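Local coordinates for conserved membrane protein (Chlamydia abortus, PDB 6GZU) that acts as a secreted effector that combines deubiquitinating and acetyltransferase activities, induces Golgi fragmentation, and belongs to the CE clan of cysteine proteases, at residues 116-119 and 120-123; 166-169 and 170-174; 205-208 and 209-212. All blocks are in the same frame, centred on the assembly; numbering follows the deposited sequence. Where two conformers were deposited one is given.

All three contacts are single stretches of alpha helix in which carbonyls and N-H groups four residues apart are bonded, and they differ in what their side chains reach. Contact 1 lies on helix 114-124, near one end of strand 100-107; contact 2 is on the crossover helix 159-174; contact 3 forms the first turns of helix 204-217. Their centres are about 25 Å (1 and 2), about 23 Å (1 and 3) and about 23 Å (2 and 3) apart, with contacts 2 and 3 on opposite sides of the chain's centre. Contact 3 adjoins the probable Cys204-His134-Asp151 triad, whereas Leu173 of contact 2 is about 14 Å, side chain to metal, from the zinc ion.

Contact 1: 116-119 and 120-123; sequences EMNS and MMLS
Met120 donates its N to Glu116 O at 3.0 Å, with an N-H...O angle of 168°, the straightest of the four i to i+4 bonds that define this part of alpha helix 114-124. CG of Met120, anti to its own carbonyl carbon, swings back along the helix to within 3.1 Å of Glu116 O, while the bend at chi3 turns the methyl away from the preceding turn. Glu116 itself turns its carboxylate the other way, where OE1 accepts from the N of His112.

Met121 N bonds Met117 O at 2.8 Å. The side chains of Met117, Met120 and Met121 all rest on Trp106 of strand 100-107. In one of the two deposited conformers of Met121 the side chain lies alongside that of Asn118, its methyl CE 4.0 Å from Asn118 OD1; this contact between an apolar methyl and a polar amide is therefore provisional.

Leu122 N bonds Asn118 O at 2.9 Å, and its CG sits 3.0 Å from that same carbonyl oxygen.

At Ser123 the backbone bond from its N to Ser119 O lengthens to 3.2 Å and its N-H...O angle falls to 146°. The hydroxyl of Ser123 adds a second link one turn back: with chi1 at 82°, OG donates to Met120 O at 2.9 Å, tilted from the carbonyl plane.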
loop_
_atom_site.group_PDB
_atom_site.type_symbol
_atom_site.label_atom_id
_atom_site.label_comp_id
_atom_site.label_asym_id
_atom_site.label_seq_id
_atom_site.Cartn_x
_atom_site.Cartn_y
_atom_site.Cartn_z
ATOM N N GLU A 116 0.139 -2.054 -21.090
ATOM C CA GLU A 116 -0.898 -1.015 -21.060
ATOM C C GLU A 116 -1.023 -0.324 -19.690
ATOM O O GLU A 116 -1.045 0.915 -19.619
ATOM C CB GLU A 116 -2.256 -1.571 -21.515
ATOM C CG GLU A 116 -2.352 -1.886 -23.005
ATOM C CD GLU A 116 -3.593 -2.690 -23.336
ATOM O OE1 GLU A 116 -4.548 -2.680 -22.516
ATOM O OE2 GLU A 116 -3.615 -3.337 -24.419
ATOM N N MET A 117 -1.089 -1.095 -18.599
ATOM C CA MET A 117 -1.261 -0.503 -17.274
ATOM C C MET A 117 -0.047 0.367 -16.958
ATOM O O MET A 117 -0.156 1.487 -16.439
ATOM C CB MET A 117 -1.411 -1.578 -16.177
ATOM C CG MET A 117 -1.926 -1.024 -14.855
ATOM S SD MET A 117 -3.626 -0.462 -14.931
ATOM C CE MET A 117 -4.494 -2.053 -14.995
ATOM N N ASN A 118 1.135 -0.143 -17.275
ATOM C CA ASN A 118 2.307 0.663 -16.978
ATOM C C ASN A 118 2.454 1.969 -17.743
ATOM O O ASN A 118 2.837 2.999 -17.164
ATOM C CB ASN A 118 3.563 -0.161 -17.025
ATOM C CG ASN A 118 4.044 -0.425 -15.670
ATOM O OD1 ASN A 118 3.336 -1.050 -14.868
ATOM N ND2 ASN A 118 5.174 0.164 -15.331
ATOM N N SER A 119 2.128 1.928 -19.027
ATOM C CA SER A 119 2.238 3.111 -19.852
ATOM C C SER A 119 1.258 4.155 -19.362
ATOM O O SER A 119 1.599 5.343 -19.238
ATOM C CB SER A 119 1.965 2.776 -21.304
ATOM O OG SER A 119 1.989 3.973 -22.053
ATOM N N MET A 120 0.033 3.711 -19.090
ATOM C CA MET A 120 -0.984 4.601 -18.553
ATOM C C MET A 120 -0.547 5.157 -17.212
ATOM O O MET A 120 -0.634 6.355 -16.972
ATOM C CB MET A 120 -2.315 3.892 -18.411
ATOM C CG MET A 120 -2.883 3.431 -19.708
ATOM S SD MET A 120 -4.620 3.001 -19.480
ATOM C CE MET A 120 -5.163 4.596 -18.868
ATOM N N MET A 121 -0.047 4.318 -16.327
ATOM C CA MET A 121 0.320 4.798 -15.013
ATOM C C MET A 121 1.433 5.841 -15.073
ATOM O O MET A 121 1.376 6.895 -14.405
ATOM C CB MET A 121 0.766 3.636 -14.131
ATOM C CG MET A 121 1.060 4.129 -12.760
ATOM S SD MET A 121 1.489 2.800 -11.716
ATOM C CE MET A 121 3.012 2.191 -12.467
ATOM N N LEU A 122 2.456 5.534 -15.861
ATOM C CA LEU A 122 3.602 6.424 -15.967
ATOM C C LEU A 122 3.164 7.805 -16.451
ATOM O O LEU A 122 3.728 8.819 -16.044
ATOM C CB LEU A 122 4.682 5.832 -16.883
ATOM C CG LEU A 122 5.330 4.503 -16.454
ATOM C CD1 LEU A 122 6.513 4.147 -17.336
ATOM C CD2 LEU A 122 5.735 4.487 -14.984
ATOM N N SER A 123 2.132 7.870 -17.286
ATOM C CA SER A 123 1.680 9.182 -17.725
ATOM C C SER A 123 0.900 9.982 -16.655
ATOM O O SER A 123 0.969 11.215 -16.650
ATOM C CB SER A 123 0.875 9.070 -19.018
ATOM O OG SER A 123 -0.462 8.706 -18.741
#

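Contact 2: 166-169 and 170-174; sequences LNSI and ATRLG
Asn167 O is gripped twice by Thr171, through the backbone N and the hydroxyl OG1, each at 2.9 Å. The two donors approach from opposite faces of the carbonyl plane, so one oxygen serves both an i to i+4 bond of helix 159-174 and a side chain folded back onto the backbone. A chi1 of -65° places OG1 beside its own N, which lets the two donors converge. This helix is the crossover of a beta-alpha-beta unit between strands 146-150 and 188-191, within the Ulp1-type protease domain.

The regular backbone ladder continues on either side of this forked bond. Ala170 N donates to Leu166 O, and Arg172 N to Ser168 O with an N-H...O angle of 172°, the straightest here.

The sheet-facing side is apolar: Leu166, Ile169 and Ala170 all touch Val147 of strand 146-150, and Leu166 and Ala170 also touch Val189 of strand 188-191. Ile169 and Leu173 lie side by side and point the same way, with Ile169 CG2 3.8 Å from Leu173 CD1. Besides the sheet, Ile169 packs on Val55 of helix 51-58, and Leu173 reaches Leu59 and Leu61, which flank the zinc ligand His60.

Elsewhere on the helix, Glu52 OE2 forms a salt bridge with Arg172 NE, tying the crossover helix to helix 51-58. In one of the two Ser168 conformers the same OE2 also accepts a hydrogen bond from Ser168 OG. With CG beside its backbone N, the extended Arg172 chain runs back along the helix, bringing NE to 3.7 Å from Ser168 OG of that conformer, which meets the guanidinium obliquely.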
loop_
_atom_site.group_PDB
_atom_site.type_symbol
_atom_site.label_atom_id
_atom_site.label_comp_id
_atom_site.label_asym_id
_atom_site.label_seq_id
_atom_site.Cartn_x
_atom_site.Cartn_y
_atom_site.Cartn_z
ATOM N N LEU A 166 -4.180 -10.744 -4.894
ATOM C CA LEU A 166 -4.334 -10.827 -3.436
ATOM C C LEU A 166 -4.112 -12.256 -2.983
ATOM O O LEU A 166 -3.463 -12.491 -1.960
ATOM C CB LEU A 166 -5.725 -10.355 -3.000
ATOM C CG LEU A 166 -6.036 -8.876 -3.340
ATOM C CD1 LEU A 166 -7.467 -8.628 -2.903
ATOM C CD2 LEU A 166 -5.069 -7.903 -2.677
ATOM N N ASN A 167 -4.675 -13.217 -3.714
ATOM C CA ASN A 167 -4.676 -14.609 -3.256
ATOM C C ASN A 167 -3.349 -15.254 -3.506
ATOM O O ASN A 167 -2.931 -16.136 -2.727
ATOM C CB ASN A 167 -5.859 -15.377 -3.872
ATOM C CG ASN A 167 -7.139 -14.952 -3.267
ATOM O OD1 ASN A 167 -7.874 -14.058 -3.815
ATOM N ND2 ASN A 167 -7.434 -15.501 -2.117
ATOM N N SER A 168 -2.640 -14.813 -4.547
ATOM C CA SER A 168 -1.324 -15.368 -4.775
ATOM C C SER A 168 -0.358 -14.856 -3.688
ATOM O O SER A 168 0.439 -15.635 -3.129
ATOM C CB SER A 168 -0.863 -15.013 -6.172
ATOM O OG SER A 168 0.292 -15.721 -6.509
ATOM N N ILE A 169 -0.417 -13.575 -3.341
ATOM C CA ILE A 169 0.374 -13.075 -2.226
ATOM C C ILE A 169 0.022 -13.863 -0.974
ATOM O O ILE A 169 0.923 -14.286 -0.225
ATOM C CB ILE A 169 0.070 -11.566 -2.008
ATOM C CG1 ILE A 169 0.631 -10.764 -3.185
ATOM C CG2 ILE A 169 0.639 -11.078 -0.651
ATOM C CD1 ILE A 169 0.056 -9.318 -3.250
ATOM N N ALA A 170 -1.274 -14.024 -0.681
ATOM C CA ALA A 170 -1.656 -14.691 0.582
ATOM C C ALA A 170 -1.098 -16.095 0.630
ATOM O O ALA A 170 -0.644 -16.566 1.708
ATOM C CB ALA A 170 -3.163 -14.749 0.699
ATOM N N THR A 171 -1.166 -16.819 -0.502
ATOM C CA THR A 171 -0.707 -18.204 -0.562
ATOM C C THR A 171 0.808 -18.267 -0.409
ATOM O O THR A 171 1.335 -19.085 0.371
ATOM C CB THR A 171 -1.146 -18.821 -1.867
ATOM O OG1 THR A 171 -2.582 -18.876 -1.850
ATOM C CG2 THR A 171 -0.582 -20.286 -2.013
ATOM N N ARG A 172 1.544 -17.430 -1.149
ATOM C CA ARG A 172 2.999 -17.456 -1.047
ATOM C C ARG A 172 3.533 -17.062 0.320
ATOM O O ARG A 172 4.510 -17.673 0.807
ATOM C CB ARG A 172 3.652 -16.595 -2.127
ATOM C CG ARG A 172 3.320 -17.105 -3.565
ATOM C CD ARG A 172 4.263 -16.384 -4.535
ATOM N NE ARG A 172 3.867 -16.566 -5.922
ATOM C CZ ARG A 172 4.166 -17.651 -6.597
ATOM N NH1 ARG A 172 4.884 -18.590 -5.994
ATOM N NH2 ARG A 172 3.820 -17.793 -7.871
ATOM N N LEU A 173 2.938 -16.049 0.946
ATOM C CA LEU A 173 3.394 -15.623 2.263
ATOM C C LEU A 173 3.021 -16.644 3.329
ATOM O O LEU A 173 3.769 -16.810 4.289
ATOM C CB LEU A 173 2.869 -14.247 2.648
ATOM C CG LEU A 173 3.307 -13.140 1.674
ATOM C CD1 LEU A 173 2.955 -11.809 2.266
ATOM C CD2 LEU A 173 4.860 -13.224 1.432
ATOM N N GLY A 174 1.888 -17.343 3.167
ATOM C CA GLY A 174 1.547 -18.411 4.112
ATOM C C GLY A 174 2.548 -19.544 4.170
ATOM O O GLY A 174 2.703 -20.242 5.192
#

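Contact 3: 205-208 and 209-212; sequences GIWL and SLFL
Ser209 OG donates to Gly205 O at 2.8 Å, meeting that oxygen almost head-on with a C=O...donor angle of 162°. The backbone N of Ser209 reaches the same oxygen less favourably: at 3.3 Å it stands above the carbonyl plane, off the lone pairs. The buried hydroxyl is thus satisfied within the helix, and the shorter of the two bonds to Gly205 O comes from the side chain. With OG anti to the Ser209 carbonyl carbon, the hydroxyl turns back to the preceding turn.

Next to this pair, Leu208 adopts chi1 69°, with CG between N and the carbonyl carbon. That rotation brings CD1 over the following peptide, 3.3 Å from Ser209 N and 3.9 Å from Ser209 OG. The three remaining backbone bonds are regular, Leu210 N to Ile206 O being the straightest at 170°.

The turns belong to helix 204-217 of the Ulp1-type cysteine protease fold. Cys204, immediately before Gly205, forms a charge-relay geometry with His134 and Asp151, consistent with a catalytic triad that has its cysteine at the start of this helix.

Trp207 and Leu210 share one side, where Trp207 CZ3 and Leu210 CD1 are 4.5 Å apart and the methyl approaches the indole obliquely; helix 228-241 covers both, with Leu235 on Trp207 and Phe234 and Phe238 on Leu210. Toward the sheet, Phe211 stacks with Phe150 and touches Ile139, while Leu212 packs between strand 134-141 and helix 20-33, its N bonded to Leu208 O at 3.0 Å.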
loop_
_atom_site.group_PDB
_atom_site.type_symbol
_atom_site.label_atom_id
_atom_site.label_comp_id
_atom_site.label_asym_id
_atom_site.label_seq_id
_atom_site.Cartn_x
_atom_site.Cartn_y
_atom_site.Cartn_z
ATOM N N GLY A 205 -7.437 8.745 -2.911
ATOM C CA GLY A 205 -6.140 8.779 -2.228
ATOM C C GLY A 205 -6.261 9.253 -0.787
ATOM O O GLY A 205 -5.516 8.803 0.094
ATOM N N ILE A 206 -7.206 10.148 -0.535
ATOM C CA ILE A 206 -7.428 10.649 0.823
ATOM C C ILE A 206 -8.101 9.544 1.632
ATOM O O ILE A 206 -7.677 9.247 2.764
ATOM C CB ILE A 206 -8.315 11.873 0.796
ATOM C CG1 ILE A 206 -7.664 12.946 -0.087
ATOM C CG2 ILE A 206 -8.544 12.386 2.213
ATOM C CD1 ILE A 206 -8.560 14.151 -0.370
ATOM N N TRP A 207 -9.088 8.880 1.046
ATOM C CA TRP A 207 -9.761 7.814 1.772
ATOM C C TRP A 207 -8.803 6.696 2.206
ATOM O O TRP A 207 -8.880 6.200 3.350
ATOM C CB TRP A 207 -10.852 7.183 0.892
ATOM C CG TRP A 207 -12.133 7.929 0.947
ATOM C CD1 TRP A 207 -12.743 8.636 -0.074
ATOM C CD2 TRP A 207 -13.003 7.994 2.063
ATOM N NE1 TRP A 207 -13.909 9.165 0.376
ATOM C CE2 TRP A 207 -14.121 8.762 1.669
ATOM C CE3 TRP A 207 -12.946 7.482 3.370
ATOM C CZ2 TRP A 207 -15.170 9.061 2.541
ATOM C CZ3 TRP A 207 -13.992 7.774 4.232
ATOM C CH2 TRP A 207 -15.103 8.539 3.810
ATOM N N LEU A 208 -7.942 6.232 1.301
ATOM C CA LEU A 208 -7.088 5.093 1.653
ATOM C C LEU A 208 -6.057 5.550 2.691
ATOM O O LEU A 208 -5.655 4.736 3.550
ATOM C CB LEU A 208 -6.420 4.496 0.415
ATOM C CG LEU A 208 -5.340 5.329 -0.303
ATOM C CD1 LEU A 208 -3.942 5.119 0.367
ATOM C CD2 LEU A 208 -5.290 4.980 -1.790
ATOM N N SER A 209 -5.658 6.831 2.677
ATOM C CA SER A 209 -4.717 7.329 3.677
ATOM C C SER A 209 -5.367 7.388 5.060
ATOM O O SER A 209 -4.745 7.009 6.078
ATOM C CB SER A 209 -4.193 8.709 3.263
ATOM O OG SER A 209 -3.465 8.613 2.050
ATOM N N LEU A 210 -6.615 7.868 5.110
ATOM C CA LEU A 210 -7.386 7.853 6.360
ATOM C C LEU A 210 -7.556 6.409 6.848
ATOM O O LEU A 210 -7.404 6.118 8.046
ATOM C CB LEU A 210 -8.769 8.503 6.141
ATOM C CG LEU A 210 -9.815 8.654 7.251
ATOM C CD1 LEU A 210 -10.873 9.692 6.802
ATOM C CD2 LEU A 210 -10.526 7.329 7.567
ATOM N N PHE A 211 -7.885 5.492 5.945
ATOM C CA PHE A 211 -8.050 4.106 6.362
ATOM C C PHE A 211 -6.781 3.570 7.018
ATOM O O PHE A 211 -6.849 2.922 8.085
ATOM C CB PHE A 211 -8.489 3.206 5.207
ATOM C CG PHE A 211 -8.580 1.768 5.602
ATOM C CD1 PHE A 211 -9.632 1.337 6.420
ATOM C CD2 PHE A 211 -7.566 0.895 5.246
ATOM C CE1 PHE A 211 -9.715 0.020 6.867
ATOM C CE2 PHE A 211 -7.625 -0.446 5.649
ATOM C CZ PHE A 211 -8.719 -0.880 6.459
ATOM N N LEU A 212 -5.647 3.770 6.366
ATOM C CA LEU A 212 -4.417 3.201 6.923
ATOM C C LEU A 212 -4.141 3.823 8.298
ATOM O O LEU A 212 -3.713 3.146 9.230
ATOM C CB LEU A 212 -3.224 3.445 6.005
ATOM C CG LEU A 212 -1.910 2.829 6.529
ATOM C CD1 LEU A 212 -2.022 1.299 6.613
ATOM C CD2 LEU A 212 -0.812 3.219 5.581
#